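Local structure of nitrite oxidoreductase subunit B (Kuenenia stuttgartiensis, 7B04) at residues Leu9-Tyr15 / Glu112-Glu118; Lys78-Ile83 / Ala129-Ile133; Ser335-Leu339 / Phe373-Asp378; Ile351-Lys356 / Thr379-Glu385. The protein probably relays electrons through its iron-sulfur clusters between the catalytic subunit and the heme b of nitrite oxidoreductase. All coordinates share one frame; numbering follows the deposited sequence.

Contact 1 of 4, residues Leu9-Tyr15 / Glu112-Glu118; sequences LGRRMEY and EGDTIFE
Tyr15 sets the edge of its ring over the face of Phe117 in a T-shaped pair. The centroids are 5.0 Å apart and the planes stand at 88°. Ile116 CG1 covers the opposite face of Phe117, while Met13 SD approaches obliquely, 4.2 Å from Phe117 CD2, a Met-aromatic contact. The polar half is a salt bridge. Arg11 NH1 gives a hydrogen to the syn lone pair of Glu118 OE2 at 2.7 Å, in the guanidinium plane. Arg11 NE is held by Tyr111 O. Glu118 also closes a capping box: OE1 accepts from Thr115 N, and Thr115 OG1 accepts from Glu118 N at 3.2 Å. Replacing Glu118 by alanine removes the carboxylate, which would probably leave the Arg11 charge without this mate and Thr115 N without its capping acceptor. Thr115 CG2 packs on Leu9 CD1 at 3.6 Å. Strand 11-14, paired with strand 3-6, thus lies against the first turn of helix 116-123, and Tyr15 also reaches helix 182-186 near the [4Fe-4S] cluster of Cys178 and Cys183.

Contact 2 of 4, residues Lys78-Ile83 / Ala129-Ile133; sequences KTLKLI and AVGYI
Helix 75-81 and the residues just after it pack on the loop that follows helix 116-123, with Lys78 lying across Tyr132 at one end and Ile83 meeting Val130 at the other. The two side chains of the first pair run at about a right angle. Lys78 bends at chi3 (91°) and chi4 (78°), which folds CE over the ring face, 3.9 Å from the centroid of Tyr132. This is a CH-pi contact. Lys78 NZ is 5.3 Å from the same Tyr132 centroid, so any cation-pi attraction is weak. Thr79 OG1 comes to the ring edge, 3.6 Å from Tyr132 CE1, and the side chain of Thr79 is about 10 Å from a [4Fe-4S] cluster. Leu82 CD1 sits 3.8 Å from Gly131 O. Ile83 CG2 touches Val130 CG2 at 4.1 Å, and both residues also lie on Val119 of helix 116-123. Lys221 adds a cation-pi contact to the Tyr132 ring, and Lys221 NZ hydrogen-bonds to Tyr132 O. With alanine at Tyr132 the ring is gone, which is likely to open a gap beside Thr79 and leave the Lys78 and Lys221 arms without the aromatic surface they pack on. The arrangement is helix-on-loop packing, with an aliphatic lysine arm over an aromatic face.

Contact 3 of 4, residues Ser335-Leu339 / Phe373-Asp378; sequences SRELL and FTMYND
Arg336 is stretched out, with CG anti to the backbone N (chi1 174°) and the chain extended as far as NE, which carries its guanidinium from helix 336-342 across to Tyr376 and Asp378 of strand 371-383. Tyr376 turns its ring to meet it, CG lying beside its own backbone N (chi1 -49°). The result is a flat cation-pi stack closed by a two-pronged salt bridge. Guanidinium and ring are 3.7 Å apart between centres, with planes at 5°. Asp378 lies at the guanidinium edge. Its OD2 accepts from Arg336 NE at 2.9 Å, and its OD1 accepts from Arg336 NH2. OD1 also takes Gly360 N, and Arg336 NH1 forms a second salt bridge, with Glu359, so the guanidinium is shared by two carboxylates, which probably favours its charged form. The stack and the salt bridge together fix the rotation of the group. Ser335 N-caps the helix through a weak bond to Leu338 N. One turn on, Leu339 CD2 packs on Met375 CG at 3.8 Å and reaches the ring edge of Phe373, 4.1 Å from CZ.

Contact 4 of 4, residues Ile351-Lys356 / Thr379-Glu385; sequences IVYEYK and TVIGFGE
Tyr353 and Glu385 lie side by side and point the same way, the carbon chain of Glu385 running along one face of the ring. Glu385 CG is 4.1 Å from the Tyr353 centroid, a CH-pi contact, while the ring and carboxylate planes are 52° apart. Ile351 CG2 covers the opposite face near the rim. Phe383 is met differently: Lys356 CG approaches its ring edge in plane, at 3.3 Å from CE2. Lys356 CG stands between its own backbone N and carbonyl carbon (chi1 64°), and this brings CG to the ring edge, the two side chains crossing at a slant. Glu354, Lys356, Ile381 and Phe383 share one face of the sheet. Tyr355 points to the other, where its hydroxyl has a weak bond to Glu337. On that side Val352 CG1 lies close to Gly382 CA, 3.4 Å away.

The backbones join strands 354-356 and 379-383 as an antiparallel pair. Phe383 N bonds to Glu354 O at 2.8 Å, and Lys356 N to Ile381 O at 3.0 Å. Tyr353 and Glu354 both face Phe383, a classic beta bulge. There Phe383 O accepts from Tyr353 N at 2.7 Å and more weakly from Glu354 N. The chemistry implies a division of labour: backbone bonds set the pairing, and the charged residues Lys356 and Glu385 contribute their carbon arms to aromatic rings.

The four contacts form two groups on the subunit. Contacts 1 and 2 have centres 15 Å apart and touch, Ile116 O probably bonding to Val130 N. Their segments alternate along the chain, so helix 116-123 and the loop after it tie the N-terminal strand 11-14 to helix 75-81, near iron-sulfur clusters. Contacts 3 and 4 come later in the chain, with centres 17 Å apart. Both use strand 371-383, and Glu337 probably bonds to Tyr355 between them. Contact 3 packs helix 336-342 on the antiparallel sheet, and contact 4 is a strand pairing within it, 354-358 with 371-383. Contacts 2 and 3 lie 43 Å apart between centres, on opposite sides of the chain's centre.

Contact 1 of 4, residues Leu9-Tyr15 / Glu112-Glu118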
loop_
_atom_site.group_PDB
_atom_site.type_symbol
_atom_site.label_atom_id
_atom_site.label_comp_id
_atom_site.label_asym_id
_atom_site.label_seq_id
_atom_site.Cartn_x
_atom_site.Cartn_y
_atom_site.Cartn_z
ATOM N N LEU A 9 13.801 -25.745 22.063
ATOM C CA LEU A 9 13.031 -26.655 22.895
ATOM C C LEU A 9 13.753 -27.015 24.181
ATOM O O LEU A 9 13.122 -27.542 25.102
ATOM C CB LEU A 9 12.719 -27.939 22.128
ATOM C CG LEU A 9 11.973 -27.820 20.804
ATOM C CD1 LEU A 9 11.690 -29.203 20.245
ATOM C CD2 LEU A 9 10.686 -27.046 21.000
ATOM N N GLY A 10 15.051 -26.736 24.271
ATOM C CA GLY A 10 15.787 -27.113 25.464
ATOM C C GLY A 10 15.836 -28.610 25.648
ATOM O O GLY A 10 15.944 -29.096 26.781
ATOM N N ARG A 11 15.751 -29.356 24.551
ATOM C CA ARG A 11 15.599 -30.799 24.580
ATOM C C ARG A 11 16.362 -31.360 23.389
ATOM O O ARG A 11 16.761 -30.624 22.486
ATOM C CB ARG A 11 14.099 -31.162 24.567
ATOM C CG ARG A 11 13.701 -32.528 24.009
ATOM C CD ARG A 11 12.266 -32.896 24.372
ATOM N NE ARG A 11 11.274 -32.179 23.575
ATOM C CZ ARG A 11 10.947 -32.494 22.325
ATOM N NH1 ARG A 11 11.539 -33.511 21.715
ATOM N NH2 ARG A 11 10.026 -31.788 21.682
ATOM N N ARG A 12 16.607 -32.663 23.409
ATOM C CA ARG A 12 17.172 -33.357 22.262
ATOM C C ARG A 12 16.031 -33.886 21.401
ATOM O O ARG A 12 15.056 -34.439 21.921
ATOM C CB ARG A 12 18.135 -34.462 22.705
ATOM C CG ARG A 12 19.505 -33.866 23.011
ATOM C CD ARG A 12 20.482 -34.854 23.612
ATOM N NE ARG A 12 20.901 -35.869 22.653
ATOM C CZ ARG A 12 21.829 -35.685 21.718
ATOM N NH1 ARG A 12 22.447 -34.515 21.603
ATOM N NH2 ARG A 12 22.136 -36.675 20.893
ATOM N N MET A 13 16.182 -33.749 20.086
ATOM C CA MET A 13 15.107 -33.902 19.117
ATOM C C MET A 13 15.431 -35.004 18.120
ATOM O O MET A 13 16.593 -35.364 17.918
ATOM C CB MET A 13 14.882 -32.581 18.379
ATOM C CG MET A 13 13.681 -32.554 17.468
ATOM S SD MET A 13 14.033 -31.399 16.139
ATOM C CE MET A 13 14.263 -29.960 17.114
ATOM N N GLU A 14 14.390 -35.541 17.490
ATOM C CA GLU A 14 14.549 -36.589 16.487
ATOM C C GLU A 14 14.638 -35.963 15.100
ATOM O O GLU A 14 13.725 -35.244 14.678
ATOM C CB GLU A 14 13.391 -37.582 16.545
ATOM C CG GLU A 14 13.531 -38.747 15.564
ATOM C CD GLU A 14 14.469 -39.833 16.080
ATOM O OE1 GLU A 14 15.101 -40.526 15.254
ATOM O OE2 GLU A 14 14.552 -40.010 17.314
ATOM N N TYR A 15 15.723 -36.261 14.390
ATOM C CA TYR A 15 15.978 -35.772 13.043
ATOM C C TYR A 15 16.653 -36.873 12.231
ATOM O O TYR A 15 17.368 -37.715 12.796
ATOM C CB TYR A 15 16.858 -34.508 13.054
ATOM C CG TYR A 15 16.675 -33.668 11.823
ATOM C CD1 TYR A 15 15.421 -33.173 11.478
ATOM C CD2 TYR A 15 17.737 -33.405 10.977
ATOM C CE1 TYR A 15 15.240 -32.424 10.329
ATOM C CE2 TYR A 15 17.564 -32.650 9.826
ATOM C CZ TYR A 15 16.315 -32.162 9.507
ATOM O OH TYR A 15 16.150 -31.414 8.363
ATOM N N GLU A 112 8.061 -30.457 26.234
ATOM C CA GLU A 112 7.937 -31.907 26.265
ATOM C C GLU A 112 6.917 -32.418 25.259
ATOM O O GLU A 112 6.546 -33.596 25.307
ATOM C CB GLU A 112 7.565 -32.385 27.673
ATOM C CG GLU A 112 8.340 -31.719 28.804
ATOM C CD GLU A 112 9.707 -32.341 29.041
ATOM O OE1 GLU A 112 10.076 -33.281 28.306
ATOM O OE2 GLU A 112 10.408 -31.890 29.972
ATOM N N GLY A 113 6.465 -31.560 24.343
ATOM C CA GLY A 113 5.592 -31.987 23.274
ATOM C C GLY A 113 6.369 -32.508 22.081
ATOM O O GLY A 113 7.579 -32.323 21.961
ATOM N N ASP A 114 5.647 -33.168 21.184
ATOM C CA ASP A 114 6.256 -33.807 20.026
ATOM C C ASP A 114 6.368 -32.835 18.859
ATOM O O ASP A 114 5.433 -32.088 18.561
ATOM C CB ASP A 114 5.444 -35.031 19.598
ATOM C CG ASP A 114 5.366 -36.089 20.677
ATOM O OD1 ASP A 114 6.235 -36.092 21.575
ATOM O OD2 ASP A 114 4.434 -36.917 20.626
ATOM N N THR A 115 7.530 -32.844 18.214
ATOM C CA THR A 115 7.753 -32.069 17.007
ATOM C C THR A 115 7.094 -32.760 15.816
ATOM O O THR A 115 6.623 -33.898 15.905
ATOM C CB THR A 115 9.247 -31.883 16.751
ATOM O OG1 THR A 115 9.813 -33.119 16.294
ATOM C CG2 THR A 115 9.952 -31.456 18.025
ATOM N N ILE A 116 7.049 -32.049 14.686
ATOM C CA ILE A 116 6.477 -32.624 13.472
ATOM C C ILE A 116 7.214 -33.895 13.072
ATOM O O ILE A 116 6.625 -34.804 12.475
ATOM C CB ILE A 116 6.479 -31.586 12.331
ATOM C CG1 ILE A 116 7.907 -31.154 11.993
ATOM C CG2 ILE A 116 5.631 -30.382 12.707
ATOM C CD1 ILE A 116 8.035 -30.474 10.648
ATOM N N PHE A 117 8.507 -33.984 13.394
ATOM C CA PHE A 117 9.255 -35.207 13.129
ATOM C C PHE A 117 8.855 -36.315 14.095
ATOM O O PHE A 117 8.664 -37.467 13.685
ATOM C CB PHE A 117 10.756 -34.929 13.212
ATOM C CG PHE A 117 11.190 -33.712 12.445
ATOM C CD1 PHE A 117 11.349 -33.764 11.070
ATOM C CD2 PHE A 117 11.434 -32.516 13.099
ATOM C CE1 PHE A 117 11.747 -32.644 10.361
ATOM C CE2 PHE A 117 11.831 -31.394 12.398
ATOM C CZ PHE A 117 11.987 -31.458 11.027
ATOM N N GLU A 118 8.726 -35.986 15.383
ATOM C CA GLU A 118 8.420 -36.997 16.387
ATOM C C GLU A 118 6.965 -37.446 16.334
ATOM O O GLU A 118 6.669 -38.598 16.672
ATOM C CB GLU A 118 8.762 -36.466 17.780
ATOM C CG GLU A 118 10.217 -36.043 17.927
ATOM C CD GLU A 118 10.472 -35.240 19.187
ATOM O OE1 GLU A 118 9.495 -34.889 19.882
ATOM O OE2 GLU A 118 11.653 -34.959 19.482
#

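Contact 2 of 4, residues Lys78-Ile83 / Ala129-Ile133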
loop_
_atom_site.group_PDB
_atom_site.type_symbol
_atom_site.label_atom_id
_atom_site.label_comp_id
_atom_site.label_asym_id
_atom_site.label_seq_id
_atom_site.Cartn_x
_atom_site.Cartn_y
_atom_site.Cartn_z
ATOM N N LYS A 78 -3.704 -25.160 10.387
ATOM C CA LYS A 78 -3.716 -26.451 9.706
ATOM C C LYS A 78 -2.578 -27.339 10.194
ATOM O O LYS A 78 -2.777 -28.534 10.444
ATOM C CB LYS A 78 -3.633 -26.251 8.193
ATOM C CG LYS A 78 -4.917 -25.739 7.556
ATOM C CD LYS A 78 -4.768 -25.584 6.050
ATOM C CE LYS A 78 -5.181 -26.849 5.318
ATOM N NZ LYS A 78 -6.662 -26.971 5.221
ATOM N N THR A 79 -1.378 -26.774 10.332
ATOM C CA THR A 79 -0.230 -27.548 10.794
ATOM C C THR A 79 -0.279 -27.786 12.299
ATOM O O THR A 79 0.073 -28.875 12.769
ATOM C CB THR A 79 1.070 -26.840 10.407
ATOM O OG1 THR A 79 1.132 -26.702 8.982
ATOM C CG2 THR A 79 2.276 -27.635 10.884
ATOM N N LEU A 80 -0.722 -26.790 13.071
ATOM C CA LEU A 80 -0.803 -26.952 14.520
ATOM C C LEU A 80 -1.804 -28.028 14.918
ATOM O O LEU A 80 -1.680 -28.601 16.006
ATOM C CB LEU A 80 -1.172 -25.622 15.182
ATOM C CG LEU A 80 -0.063 -24.577 15.336
ATOM C CD1 LEU A 80 -0.644 -23.249 15.793
ATOM C CD2 LEU A 80 1.009 -25.055 16.304
ATOM N N LYS A 81 -2.791 -28.313 14.063
ATOM C CA LYS A 81 -3.755 -29.367 14.366
ATOM C C LYS A 81 -3.152 -30.754 14.205
ATOM O O LYS A 81 -3.567 -31.696 14.891
ATOM C CB LYS A 81 -4.969 -29.243 13.448
ATOM C CG LYS A 81 -6.047 -30.268 13.725
ATOM C CD LYS A 81 -7.275 -30.047 12.871
ATOM C CE LYS A 81 -8.442 -30.853 13.412
ATOM N NZ LYS A 81 -8.407 -30.924 14.902
ATOM N N LEU A 82 -2.154 -30.892 13.339
ATOM C CA LEU A 82 -1.513 -32.181 13.122
ATOM C C LEU A 82 -0.587 -32.574 14.263
ATOM O O LEU A 82 -0.087 -33.703 14.272
ATOM C CB LEU A 82 -0.746 -32.161 11.794
ATOM C CG LEU A 82 -1.610 -31.886 10.556
ATOM C CD1 LEU A 82 -0.746 -31.711 9.316
ATOM C CD2 LEU A 82 -2.640 -32.988 10.345
ATOM N N ILE A 83 -0.340 -31.673 15.212
ATOM C CA ILE A 83 0.525 -31.958 16.350
ATOM C C ILE A 83 -0.213 -31.686 17.655
ATOM O O ILE A 83 0.402 -31.633 18.725
ATOM C CB ILE A 83 1.820 -31.129 16.277
ATOM C CG1 ILE A 83 1.491 -29.634 16.320
ATOM C CG2 ILE A 83 2.597 -31.468 15.014
ATOM C CD1 ILE A 83 2.703 -28.747 16.479
ATOM N N ALA A 129 8.033 -36.373 8.393
ATOM C CA ALA A 129 7.341 -35.361 9.178
ATOM C C ALA A 129 5.878 -35.303 8.763
ATOM O O ALA A 129 5.521 -35.675 7.642
ATOM C CB ALA A 129 7.993 -33.984 9.015
ATOM N N VAL A 130 5.037 -34.839 9.684
ATOM C CA VAL A 130 3.632 -34.602 9.380
ATOM C C VAL A 130 3.514 -33.329 8.556
ATOM O O VAL A 130 4.342 -32.415 8.659
ATOM C CB VAL A 130 2.795 -34.512 10.670
ATOM C CG1 VAL A 130 2.449 -35.899 11.179
ATOM C CG2 VAL A 130 3.538 -33.716 11.728
ATOM N N GLY A 131 2.482 -33.265 7.726
ATOM C CA GLY A 131 2.276 -32.085 6.915
ATOM C C GLY A 131 1.144 -32.288 5.931
ATOM O O GLY A 131 0.392 -33.263 6.001
ATOM N N TYR A 132 1.045 -31.334 5.009
ATOM C CA TYR A 132 0.035 -31.356 3.963
ATOM C C TYR A 132 0.528 -30.491 2.815
ATOM O O TYR A 132 1.372 -29.610 2.996
ATOM C CB TYR A 132 -1.323 -30.859 4.474
ATOM C CG TYR A 132 -1.380 -29.365 4.724
ATOM C CD1 TYR A 132 -0.938 -28.825 5.924
ATOM C CD2 TYR A 132 -1.881 -28.497 3.760
ATOM C CE1 TYR A 132 -0.989 -27.463 6.157
ATOM C CE2 TYR A 132 -1.933 -27.134 3.983
ATOM C CZ TYR A 132 -1.486 -26.623 5.183
ATOM O OH TYR A 132 -1.538 -25.266 5.409
ATOM N N ILE A 133 -0.013 -30.752 1.629
ATOM C CA ILE A 133 0.264 -29.942 0.448
ATOM C C ILE A 133 -0.883 -28.944 0.303
ATOM O O ILE A 133 -2.027 -29.364 0.065
ATOM C CB ILE A 133 0.410 -30.802 -0.813
ATOM C CG1 ILE A 133 1.656 -31.683 -0.716
ATOM C CG2 ILE A 133 0.480 -29.921 -2.051
ATOM C CD1 ILE A 133 1.767 -32.704 -1.827
#

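Contact 3 of 4, residues Ser335-Leu339 / Phe373-Asp378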
loop_
_atom_site.group_PDB
_atom_site.type_symbol
_atom_site.label_atom_id
_atom_site.label_comp_id
_atom_site.label_asym_id
_atom_site.label_seq_id
_atom_site.Cartn_x
_atom_site.Cartn_y
_atom_site.Cartn_z
ATOM N N SER A 335 15.840 -0.450 28.069
ATOM C CA SER A 335 17.095 -0.119 28.717
ATOM C C SER A 335 17.897 0.814 27.811
ATOM O O SER A 335 17.592 0.995 26.629
ATOM C CB SER A 335 17.883 -1.385 29.052
ATOM O OG SER A 335 18.400 -1.991 27.882
ATOM N N ARG A 336 18.941 1.413 28.382
ATOM C CA ARG A 336 19.774 2.323 27.602
ATOM C C ARG A 336 20.424 1.625 26.413
ATOM O O ARG A 336 20.488 2.191 25.315
ATOM C CB ARG A 336 20.843 2.952 28.491
ATOM C CG ARG A 336 21.828 3.792 27.711
ATOM C CD ARG A 336 22.761 4.550 28.622
ATOM N NE ARG A 336 23.389 5.665 27.924
ATOM C CZ ARG A 336 24.038 6.650 28.531
ATOM N NH1 ARG A 336 24.144 6.658 29.852
ATOM N NH2 ARG A 336 24.580 7.628 27.819
ATOM N N GLU A 337 20.899 0.391 26.599
ATOM C CA GLU A 337 21.609 -0.269 25.509
ATOM C C GLU A 337 20.668 -0.835 24.451
ATOM O O GLU A 337 21.037 -0.881 23.272
ATOM C CB GLU A 337 22.508 -1.380 26.055
ATOM C CG GLU A 337 23.763 -1.594 25.222
ATOM C CD GLU A 337 24.656 -2.695 25.757
ATOM O OE1 GLU A 337 24.158 -3.557 26.511
ATOM O OE2 GLU A 337 25.858 -2.699 25.418
ATOM N N LEU A 338 19.460 -1.257 24.830
ATOM C CA LEU A 338 18.530 -1.767 23.828
ATOM C C LEU A 338 18.030 -0.654 22.917
ATOM O O LEU A 338 17.946 -0.836 21.697
ATOM C CB LEU A 338 17.352 -2.477 24.495
ATOM C CG LEU A 338 16.280 -2.923 23.498
ATOM C CD1 LEU A 338 16.711 -4.187 22.777
ATOM C CD2 LEU A 338 14.942 -3.121 24.182
ATOM N N LEU A 339 17.702 0.510 23.486
ATOM C CA LEU A 339 17.226 1.620 22.666
ATOM C C LEU A 339 18.290 2.057 21.669
ATOM O O LEU A 339 17.972 2.438 20.536
ATOM C CB LEU A 339 16.810 2.791 23.555
ATOM C CG LEU A 339 16.264 4.022 22.829
ATOM C CD1 LEU A 339 15.004 3.670 22.053
ATOM C CD2 LEU A 339 15.999 5.155 23.807
ATOM N N PHE A 373 12.009 5.416 33.233
ATOM C CA PHE A 373 12.681 5.404 31.939
ATOM C C PHE A 373 13.507 6.676 31.783
ATOM O O PHE A 373 12.978 7.783 31.927
ATOM C CB PHE A 373 11.669 5.293 30.796
ATOM C CG PHE A 373 12.268 5.508 29.435
ATOM C CD1 PHE A 373 12.964 4.491 28.801
ATOM C CD2 PHE A 373 12.136 6.726 28.791
ATOM C CE1 PHE A 373 13.516 4.688 27.549
ATOM C CE2 PHE A 373 12.690 6.929 27.544
ATOM C CZ PHE A 373 13.379 5.908 26.921
ATOM N N THR A 374 14.797 6.516 31.487
ATOM C CA THR A 374 15.679 7.625 31.161
ATOM C C THR A 374 16.275 7.392 29.781
ATOM O O THR A 374 16.603 6.262 29.408
ATOM C CB THR A 374 16.805 7.807 32.189
ATOM O OG1 THR A 374 17.765 6.753 32.048
ATOM C CG2 THR A 374 16.254 7.811 33.600
ATOM N N MET A 375 16.401 8.469 29.017
ATOM C CA MET A 375 16.866 8.388 27.639
ATOM C C MET A 375 18.020 9.356 27.431
ATOM O O MET A 375 17.933 10.528 27.818
ATOM C CB MET A 375 15.733 8.699 26.648
ATOM C CG MET A 375 16.156 8.682 25.190
ATOM S SD MET A 375 14.777 9.044 24.092
ATOM C CE MET A 375 14.458 10.761 24.491
ATOM N N TYR A 376 19.089 8.858 26.811
ATOM C CA TYR A 376 20.303 9.613 26.535
ATOM C C TYR A 376 20.498 9.656 25.025
ATOM O O TYR A 376 20.049 8.760 24.303
ATOM C CB TYR A 376 21.520 8.964 27.212
ATOM C CG TYR A 376 21.324 8.636 28.680
ATOM C CD1 TYR A 376 21.915 9.410 29.672
ATOM C CD2 TYR A 376 20.550 7.552 29.074
ATOM C CE1 TYR A 376 21.730 9.110 31.020
ATOM C CE2 TYR A 376 20.362 7.253 30.410
ATOM C CZ TYR A 376 20.953 8.033 31.380
ATOM O OH TYR A 376 20.768 7.736 32.714
ATOM N N ASN A 377 21.131 10.719 24.531
ATOM C CA ASN A 377 21.381 10.825 23.090
ATOM C C ASN A 377 22.710 10.151 22.742
ATOM O O ASN A 377 23.704 10.789 22.374
ATOM C CB ASN A 377 21.361 12.277 22.640
ATOM C CG ASN A 377 21.578 12.411 21.131
ATOM O OD1 ASN A 377 20.635 12.476 20.350
ATOM N ND2 ASN A 377 22.833 12.438 20.724
ATOM N N ASP A 378 22.720 8.827 22.865
ATOM C CA ASP A 378 23.946 8.103 22.583
ATOM C C ASP A 378 24.119 7.927 21.087
ATOM O O ASP A 378 23.168 8.008 20.304
ATOM C CB ASP A 378 23.969 6.726 23.234
ATOM C CG ASP A 378 23.531 6.752 24.686
ATOM O OD1 ASP A 378 23.939 7.652 25.440
ATOM O OD2 ASP A 378 22.794 5.831 25.077
#

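Contact 4 of 4, residues Ile351-Lys356 / Thr379-Glu385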
loop_
_atom_site.group_PDB
_atom_site.type_symbol
_atom_site.label_atom_id
_atom_site.label_comp_id
_atom_site.label_asym_id
_atom_site.label_seq_id
_atom_site.Cartn_x
_atom_site.Cartn_y
_atom_site.Cartn_z
ATOM N N ILE A 351 25.748 -5.412 6.194
ATOM C CA ILE A 351 25.576 -6.197 7.411
ATOM C C ILE A 351 26.590 -5.745 8.451
ATOM O O ILE A 351 27.778 -5.566 8.151
ATOM C CB ILE A 351 25.714 -7.697 7.114
ATOM C CG1 ILE A 351 24.611 -8.161 6.164
ATOM C CG2 ILE A 351 25.663 -8.506 8.401
ATOM C CD1 ILE A 351 24.796 -9.572 5.654
ATOM N N VAL A 352 26.123 -5.563 9.683
ATOM C CA VAL A 352 26.952 -5.139 10.803
ATOM C C VAL A 352 27.176 -6.340 11.708
ATOM O O VAL A 352 26.211 -6.970 12.160
ATOM C CB VAL A 352 26.308 -3.978 11.579
ATOM C CG1 VAL A 352 27.043 -3.762 12.881
ATOM C CG2 VAL A 352 26.305 -2.711 10.741
ATOM N N TYR A 353 28.441 -6.654 11.975
ATOM C CA TYR A 353 28.793 -7.814 12.785
ATOM C C TYR A 353 29.031 -7.486 14.250
ATOM O O TYR A 353 28.877 -8.371 15.099
ATOM C CB TYR A 353 30.041 -8.496 12.216
ATOM C CG TYR A 353 29.812 -9.114 10.860
ATOM C CD1 TYR A 353 29.519 -10.463 10.734
ATOM C CD2 TYR A 353 29.872 -8.345 9.706
ATOM C CE1 TYR A 353 29.303 -11.031 9.496
ATOM C CE2 TYR A 353 29.656 -8.904 8.464
ATOM C CZ TYR A 353 29.371 -10.249 8.366
ATOM O OH TYR A 353 29.155 -10.819 7.134
ATOM N N GLU A 354 29.403 -6.249 14.570
ATOM C CA GLU A 354 29.611 -5.845 15.951
ATOM C C GLU A 354 29.109 -4.421 16.149
ATOM O O GLU A 354 29.155 -3.598 15.230
ATOM C CB GLU A 354 31.101 -5.940 16.309
ATOM C CG GLU A 354 31.408 -6.086 17.778
ATOM C CD GLU A 354 32.685 -6.871 18.024
ATOM O OE1 GLU A 354 33.240 -7.425 17.053
ATOM O OE2 GLU A 354 33.138 -6.932 19.187
ATOM N N TYR A 355 28.643 -4.132 17.364
ATOM C CA TYR A 355 28.199 -2.793 17.726
ATOM C C TYR A 355 28.908 -2.324 18.990
ATOM O O TYR A 355 29.359 -3.129 19.809
ATOM C CB TYR A 355 26.679 -2.749 17.962
ATOM C CG TYR A 355 26.270 -3.251 19.337
ATOM C CD1 TYR A 355 26.101 -4.608 19.580
ATOM C CD2 TYR A 355 26.063 -2.369 20.393
ATOM C CE1 TYR A 355 25.738 -5.072 20.832
ATOM C CE2 TYR A 355 25.702 -2.825 21.648
ATOM C CZ TYR A 355 25.539 -4.178 21.861
ATOM O OH TYR A 355 25.177 -4.641 23.106
ATOM N N LYS A 356 29.011 -1.003 19.135
ATOM C CA LYS A 356 29.462 -0.392 20.381
ATOM C C LYS A 356 29.027 1.070 20.382
ATOM O O LYS A 356 28.873 1.687 19.324
ATOM C CB LYS A 356 30.961 -0.571 20.646
ATOM C CG LYS A 356 31.919 0.056 19.695
ATOM C CD LYS A 356 33.284 0.094 20.352
ATOM C CE LYS A 356 33.385 1.296 21.265
ATOM N NZ LYS A 356 33.139 2.537 20.482
ATOM N N THR A 379 25.365 7.710 20.696
ATOM C CA THR A 379 25.736 7.449 19.313
ATOM C C THR A 379 26.073 5.965 19.199
ATOM O O THR A 379 27.058 5.502 19.784
ATOM C CB THR A 379 26.923 8.315 18.899
ATOM O OG1 THR A 379 26.524 9.689 18.867
ATOM C CG2 THR A 379 27.432 7.900 17.546
ATOM N N VAL A 380 25.241 5.220 18.475
ATOM C CA VAL A 380 25.465 3.794 18.270
ATOM C C VAL A 380 26.264 3.615 16.988
ATOM O O VAL A 380 26.054 4.328 15.998
ATOM C CB VAL A 380 24.131 3.019 18.225
ATOM C CG1 VAL A 380 23.272 3.469 17.051
ATOM C CG2 VAL A 380 24.384 1.516 18.167
ATOM N N ILE A 381 27.206 2.674 17.011
ATOM C CA ILE A 381 28.147 2.470 15.917
ATOM C C ILE A 381 28.164 0.994 15.551
ATOM O O ILE A 381 28.208 0.126 16.430
ATOM C CB ILE A 381 29.565 2.948 16.294
ATOM C CG1 ILE A 381 29.550 4.425 16.692
ATOM C CG2 ILE A 381 30.527 2.728 15.145
ATOM C CD1 ILE A 381 30.798 4.867 17.423
ATOM N N GLY A 382 28.134 0.711 14.257
ATOM C CA GLY A 382 28.182 -0.654 13.759
ATOM C C GLY A 382 29.431 -0.891 12.933
ATOM O O GLY A 382 29.878 -0.004 12.204
ATOM N N PHE A 383 29.982 -2.097 13.044
ATOM C CA PHE A 383 31.215 -2.458 12.364
ATOM C C PHE A 383 31.001 -3.670 11.469
ATOM O O PHE A 383 30.108 -4.491 11.696
ATOM C CB PHE A 383 32.340 -2.740 13.365
ATOM C CG PHE A 383 32.572 -1.627 14.338
ATOM C CD1 PHE A 383 33.384 -0.555 14.007
ATOM C CD2 PHE A 383 31.964 -1.645 15.579
ATOM C CE1 PHE A 383 33.592 0.474 14.904
ATOM C CE2 PHE A 383 32.166 -0.623 16.473
ATOM C CZ PHE A 383 32.983 0.439 16.141
ATOM N N GLY A 384 31.850 -3.777 10.454
ATOM C CA GLY A 384 31.762 -4.833 9.469
ATOM C C GLY A 384 32.506 -6.088 9.865
ATOM O O GLY A 384 32.834 -6.315 11.034
ATOM N N GLU A 385 32.767 -6.925 8.858
ATOM C CA GLU A 385 33.412 -8.212 9.096
ATOM C C GLU A 385 34.865 -8.051 9.528
ATOM O O GLU A 385 35.391 -8.902 10.257
ATOM C CB GLU A 385 33.332 -9.052 7.818
ATOM C CG GLU A 385 33.269 -10.551 8.020
ATOM C CD GLU A 385 33.773 -11.302 6.801
ATOM O OE1 GLU A 385 34.805 -10.887 6.232
ATOM O OE2 GLU A 385 33.134 -12.297 6.404
#